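Long-range contact in methyl-coenzyme M reductase subunit beta (Methanosarcina barkeri, PDB 1E6Y), which forms part of the nickel enzyme that releases methane from methyl-coenzyme M, with coenzyme B as reductant, in the last step of methanogenesis: residues R68-I81 / I138-V152. Residues are numbered along the deposited sequence; the frame is centred on the assembly and turned at random.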
loop_
_atom_site.group_PDB
_atom_site.type_symbol
_atom_site.label_atom_id
_atom_site.label_comp_id
_atom_site.label_asym_id
_atom_site.label_seq_id
_atom_site.Cartn_x
_atom_site.Cartn_y
_atom_site.Cartn_z
ATOM N N ARG E 68 29.030 -11.297 -12.815
ATOM C CA ARG E 68 28.077 -12.199 -13.462
ATOM C C ARG E 68 27.853 -11.737 -14.904
ATOM O O ARG E 68 26.782 -11.904 -15.478
ATOM C CB ARG E 68 26.780 -12.267 -12.670
ATOM C CG ARG E 68 26.868 -12.685 -11.207
ATOM C CD ARG E 68 27.411 -14.118 -11.077
ATOM N NE ARG E 68 26.556 -14.997 -11.879
ATOM C CZ ARG E 68 25.346 -15.412 -11.555
ATOM N NH1 ARG E 68 24.656 -16.192 -12.387
ATOM N NH2 ARG E 68 24.770 -15.081 -10.401
ATOM N N GLY E 69 28.867 -11.070 -15.450
ATOM C CA GLY E 69 28.749 -10.454 -16.760
ATOM C C GLY E 69 28.534 -11.436 -17.893
ATOM O O GLY E 69 29.156 -12.500 -17.936
ATOM N N LEU E 70 27.597 -11.103 -18.777
ATOM C CA LEU E 70 27.353 -11.880 -19.986
ATOM C C LEU E 70 27.455 -10.964 -21.201
ATOM O O LEU E 70 26.785 -9.933 -21.267
ATOM C CB LEU E 70 25.964 -12.531 -19.939
ATOM C CG LEU E 70 25.700 -13.549 -18.823
ATOM C CD1 LEU E 70 24.235 -13.945 -18.833
ATOM C CD2 LEU E 70 26.586 -14.775 -19.005
ATOM N N ASN E 71 28.342 -11.311 -22.126
ATOM C CA ASN E 71 28.574 -10.496 -23.314
ATOM C C ASN E 71 27.859 -11.078 -24.525
ATOM O O ASN E 71 28.409 -11.909 -25.251
ATOM C CB ASN E 71 30.075 -10.378 -23.589
ATOM C CG ASN E 71 30.830 -9.790 -22.419
ATOM O OD1 ASN E 71 30.439 -8.757 -21.873
ATOM N ND2 ASN E 71 31.878 -10.477 -21.982
ATOM N N TYR E 72 26.591 -10.707 -24.669
ATOM C CA TYR E 72 25.770 -11.156 -25.787
ATOM C C TYR E 72 25.552 -9.985 -26.734
ATOM O O TYR E 72 25.241 -8.874 -26.298
ATOM C CB TYR E 72 24.410 -11.653 -25.292
ATOM C CG TYR E 72 24.451 -12.836 -24.347
ATOM C CD1 TYR E 72 25.598 -13.627 -24.223
ATOM C CD2 TYR E 72 23.324 -13.193 -23.608
ATOM C CE1 TYR E 72 25.616 -14.743 -23.388
ATOM C CE2 TYR E 72 23.330 -14.306 -22.780
ATOM C CZ TYR E 72 24.475 -15.077 -22.674
ATOM O OH TYR E 72 24.464 -16.187 -21.864
ATOM N N ASP E 73 25.695 -10.239 -28.028
ATOM C CA ASP E 73 25.431 -9.208 -29.020
ATOM C C ASP E 73 23.947 -9.187 -29.371
ATOM O O ASP E 73 23.529 -9.742 -30.387
ATOM C CB ASP E 73 26.275 -9.449 -30.275
ATOM C CG ASP E 73 26.254 -8.266 -31.232
ATOM O OD1 ASP E 73 25.733 -7.190 -30.866
ATOM O OD2 ASP E 73 26.763 -8.418 -32.359
ATOM N N ILE E 74 23.155 -8.556 -28.511
ATOM C CA ILE E 74 21.710 -8.492 -28.696
ATOM C C ILE E 74 21.356 -7.646 -29.919
ATOM O O ILE E 74 20.620 -8.093 -30.798
ATOM C CB ILE E 74 21.011 -7.892 -27.451
ATOM C CG1 ILE E 74 21.446 -8.642 -26.184
ATOM C CG2 ILE E 74 19.497 -7.941 -27.626
ATOM C CD1 ILE E 74 21.081 -10.114 -26.165
ATOM N N VAL E 75 21.923 -6.445 -29.986
ATOM C CA VAL E 75 21.630 -5.503 -31.061
ATOM C C VAL E 75 22.090 -6.024 -32.427
ATOM O O VAL E 75 21.372 -5.896 -33.419
ATOM C CB VAL E 75 22.284 -4.128 -30.771
ATOM C CG1 VAL E 75 22.095 -3.183 -31.955
ATOM C CG2 VAL E 75 21.671 -3.521 -29.515
ATOM N N GLY E 76 23.252 -6.671 -32.457
ATOM C CA GLY E 76 23.774 -7.208 -33.702
ATOM C C GLY E 76 22.989 -8.392 -34.236
ATOM O O GLY E 76 23.144 -8.776 -35.397
ATOM N N ASN E 77 22.142 -8.969 -33.389
ATOM C CA ASN E 77 21.304 -10.099 -33.773
ATOM C C ASN E 77 19.824 -9.725 -33.709
ATOM O O ASN E 77 18.960 -10.598 -33.630
ATOM C CB ASN E 77 21.577 -11.293 -32.850
ATOM C CG ASN E 77 22.917 -11.946 -33.122
ATOM O OD1 ASN E 77 23.051 -12.743 -34.047
ATOM N ND2 ASN E 77 23.922 -11.595 -32.331
ATOM N N ALA E 78 19.541 -8.430 -33.823
ATOM C CA ALA E 78 18.195 -7.893 -33.618
ATOM C C ALA E 78 17.140 -8.504 -34.537
ATOM O O ALA E 78 16.007 -8.740 -34.114
ATOM C CB ALA E 78 18.208 -6.380 -33.780
ATOM N N ASP E 79 17.507 -8.740 -35.794
ATOM C CA ASP E 79 16.577 -9.314 -36.762
ATOM C C ASP E 79 16.206 -10.756 -36.431
ATOM O O ASP E 79 15.034 -11.129 -36.490
ATOM C CB ASP E 79 17.162 -9.238 -38.173
ATOM C CG ASP E 79 17.048 -7.854 -38.773
ATOM O OD1 ASP E 79 15.923 -7.306 -38.808
ATOM O OD2 ASP E 79 18.086 -7.304 -39.193
ATOM N N ALA E 80 17.209 -11.559 -36.083
ATOM C CA ALA E 80 16.983 -12.948 -35.696
ATOM C C ALA E 80 16.186 -13.013 -34.393
ATOM O O ALA E 80 15.280 -13.837 -34.246
ATOM C CB ALA E 80 18.315 -13.669 -35.538
ATOM N N ILE E 81 16.472 -12.082 -33.487
ATOM C CA ILE E 81 15.742 -11.988 -32.231
ATOM C C ILE E 81 14.278 -11.615 -32.472
ATOM O O ILE E 81 13.378 -12.302 -31.991
ATOM C CB ILE E 81 16.415 -10.968 -31.278
ATOM C CG1 ILE E 81 17.738 -11.552 -30.771
ATOM C CG2 ILE E 81 15.490 -10.635 -30.102
ATOM C CD1 ILE E 81 18.550 -10.606 -29.913
ATOM N N ILE E 138 16.784 -15.088 -25.973
ATOM C CA ILE E 138 18.170 -14.831 -25.587
ATOM C C ILE E 138 18.805 -16.070 -24.957
ATOM O O ILE E 138 19.950 -16.414 -25.262
ATOM C CB ILE E 138 18.265 -13.639 -24.605
ATOM C CG1 ILE E 138 17.840 -12.350 -25.314
ATOM C CG2 ILE E 138 19.687 -13.501 -24.070
ATOM C CD1 ILE E 138 17.851 -11.125 -24.426
ATOM N N MET E 139 18.029 -16.781 -24.144
ATOM C CA MET E 139 18.498 -18.005 -23.502
ATOM C C MET E 139 18.953 -19.019 -24.550
ATOM O O MET E 139 20.038 -19.589 -24.446
ATOM C CB MET E 139 17.382 -18.611 -22.648
ATOM C CG MET E 139 17.870 -19.389 -21.434
ATOM S SD MET E 139 18.491 -18.319 -20.120
ATOM C CE MET E 139 16.976 -17.484 -19.620
ATOM N N ASP E 140 18.155 -19.163 -25.603
ATOM C CA ASP E 140 18.443 -20.114 -26.675
ATOM C C ASP E 140 19.568 -19.650 -27.594
ATOM O O ASP E 140 20.493 -20.407 -27.882
ATOM C CB ASP E 140 17.182 -20.362 -27.506
ATOM C CG ASP E 140 16.165 -21.225 -26.785
ATOM O OD1 ASP E 140 16.562 -22.055 -25.940
ATOM O OD2 ASP E 140 14.961 -21.078 -27.073
ATOM N N MET E 141 19.485 -18.400 -28.042
ATOM C CA MET E 141 20.390 -17.875 -29.062
ATOM C C MET E 141 21.838 -17.846 -28.594
ATOM O O MET E 141 22.759 -18.088 -29.378
ATOM C CB MET E 141 19.957 -16.465 -29.471
ATOM C CG MET E 141 20.803 -15.845 -30.567
ATOM S SD MET E 141 20.097 -14.303 -31.154
ATOM C CE MET E 141 18.760 -14.923 -32.183
ATOM N N PHE E 142 22.034 -17.577 -27.309
ATOM C CA PHE E 142 23.373 -17.382 -26.774
ATOM C C PHE E 142 23.800 -18.511 -25.841
ATOM O O PHE E 142 24.852 -18.436 -25.206
ATOM C CB PHE E 142 23.455 -16.029 -26.068
ATOM C CG PHE E 142 23.185 -14.861 -26.979
ATOM C CD1 PHE E 142 21.915 -14.294 -27.044
ATOM C CD2 PHE E 142 24.183 -14.374 -27.821
ATOM C CE1 PHE E 142 21.638 -13.264 -27.940
ATOM C CE2 PHE E 142 23.917 -13.345 -28.721
ATOM C CZ PHE E 142 22.642 -12.788 -28.782
ATOM N N GLY E 143 22.991 -19.570 -25.798
ATOM C CA GLY E 143 23.372 -20.794 -25.109
ATOM C C GLY E 143 23.655 -20.625 -23.628
ATOM O O GLY E 143 24.596 -21.216 -23.098
ATOM N N THR E 144 22.806 -19.859 -22.951
ATOM C CA THR E 144 23.012 -19.531 -21.547
ATOM C C THR E 144 22.968 -20.777 -20.664
ATOM O O THR E 144 22.051 -21.590 -20.772
ATOM C CB THR E 144 21.946 -18.532 -21.065
ATOM O OG1 THR E 144 21.900 -17.415 -21.963
ATOM C CG2 THR E 144 22.265 -18.034 -19.663
ATOM N N ASP E 145 24.001 -20.951 -19.840
ATOM C CA ASP E 145 24.026 -22.017 -18.838
ATOM C C ASP E 145 22.918 -21.772 -17.819
ATOM O O ASP E 145 22.642 -20.622 -17.465
ATOM C CB ASP E 145 25.379 -22.047 -18.119
ATOM C CG ASP E 145 26.531 -22.392 -19.045
ATOM O OD1 ASP E 145 26.388 -23.327 -19.864
ATOM O OD2 ASP E 145 27.590 -21.734 -18.945
ATOM N N PRO E 146 22.244 -22.845 -17.362
ATOM C CA PRO E 146 21.122 -22.715 -16.423
ATOM C C PRO E 146 21.420 -21.861 -15.185
ATOM O O PRO E 146 20.570 -21.082 -14.748
ATOM C CB PRO E 146 20.798 -24.165 -16.065
ATOM C CG PRO E 146 21.141 -24.916 -17.314
ATOM C CD PRO E 146 22.378 -24.229 -17.858
ATOM N N TYR E 147 22.648 -21.938 -14.673
ATOM C CA TYR E 147 23.028 -21.137 -13.510
ATOM C C TYR E 147 23.269 -19.658 -13.818
ATOM O O TYR E 147 23.503 -18.859 -12.909
ATOM C CB TYR E 147 24.252 -21.743 -12.815
ATOM C CG TYR E 147 23.881 -22.675 -11.686
ATOM C CD1 TYR E 147 23.293 -22.182 -10.520
ATOM C CD2 TYR E 147 23.966 -24.056 -11.844
ATOM C CE1 TYR E 147 22.783 -23.041 -9.550
ATOM C CE2 TYR E 147 23.457 -24.926 -10.881
ATOM C CZ TYR E 147 22.860 -24.411 -9.741
ATOM O OH TYR E 147 22.284 -25.262 -8.828
ATOM N N ASP E 148 23.141 -19.288 -15.089
ATOM C CA ASP E 148 23.175 -17.885 -15.492
ATOM C C ASP E 148 21.812 -17.385 -15.952
ATOM O O ASP E 148 21.657 -16.206 -16.275
ATOM C CB ASP E 148 24.192 -17.676 -16.612
ATOM C CG ASP E 148 25.619 -17.679 -16.111
ATOM O OD1 ASP E 148 25.853 -17.292 -14.946
ATOM O OD2 ASP E 148 26.512 -18.058 -16.897
ATOM N N ALA E 149 20.824 -18.277 -15.953
ATOM C CA ALA E 149 19.463 -17.934 -16.363
ATOM C C ALA E 149 18.847 -16.769 -15.584
ATOM O O ALA E 149 18.156 -15.939 -16.172
ATOM C CB ALA E 149 18.557 -19.161 -16.278
ATOM N N PRO E 150 19.103 -16.678 -14.264
ATOM C CA PRO E 150 18.549 -15.559 -13.489
ATOM C C PRO E 150 19.027 -14.194 -13.975
ATOM O O PRO E 150 18.287 -13.209 -13.906
ATOM C CB PRO E 150 19.027 -15.842 -12.066
ATOM C CG PRO E 150 19.184 -17.316 -12.025
ATOM C CD PRO E 150 19.745 -17.665 -13.374
ATOM N N ILE E 151 20.267 -14.144 -14.456
ATOM C CA ILE E 151 20.869 -12.910 -14.953
ATOM C C ILE E 151 20.229 -12.479 -16.277
ATOM O O ILE E 151 19.912 -11.303 -16.464
ATOM C CB ILE E 151 22.405 -13.075 -15.147
ATOM C CG1 ILE E 151 23.072 -13.436 -13.814
ATOM C CG2 ILE E 151 23.013 -11.796 -15.712
ATOM C CD1 ILE E 151 22.918 -12.381 -12.730
ATOM N N VAL E 152 20.007 -13.436 -17.175
ATOM C CA VAL E 152 19.328 -13.149 -18.437
ATOM C C VAL E 152 17.893 -12.692 -18.176
ATOM O O VAL E 152 17.441 -11.687 -18.727
ATOM C CB VAL E 152 19.310 -14.391 -19.362
ATOM C CG1 VAL E 152 18.437 -14.126 -20.585
ATOM C CG2 VAL E 152 20.724 -14.734 -19.798
HETATM O O HOH W 1 28.052 -16.011 -14.072
#
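The rings of Y72 and F142 lie nearly parallel in an offset stack, planes 8° apart and centroids 4.7 Å from each other. The two side chains run past one another in opposite directions, which sets each CB over the other's ring: F142 CB stands 3.4 Å from the Y72 centroid and Y72 CB 3.7 Å from that of F142, a reciprocal pair of CH-pi contacts. L70 CB takes the opposite face of Y72 and M141 CG that of F142, both offset toward the rim, while V152 CG2 meets the Y72 edge. At the F142 edge N77 ND2 gives D73 O a nearly straight hydrogen bond of 2.7 Å. The phenol end is fixed by Y72 OH sharing a 2.8 Å hydrogen bond with T144 OG1.

The third flat group, the R68 guanidinium, illustrates the general rule of carbon over a face and polar partners at the edge. Bends at chi2 and chi3 fold the arginine back over I151, whose CG1 lies over one face, and R68 NH1 makes a salt bridge of 3.0 Å to the anti lone pair of D148 OD1. A water bridges R68 NE and the same oxygen, so D148 OD1 is gripped twice. From the face of F142, M141 runs out extended to put SD against I81 CG1, and its turn at chi3 (-77°) lays CE against A80 CB.

Helix 125-141 ends in a Schellman motif whose C-prime residue, G143, directly follows F142, and the chain turns into helix 149-157. Segment 68-81 runs across both helices before entering helix 78-89. Helix 46-55 touches both segments, L53 and Q50 on the 68-81 side and I49 on I138, in the N-terminal domain far from the coenzyme pockets; the gamma subunit's F244 packs on M139, P146 and A149.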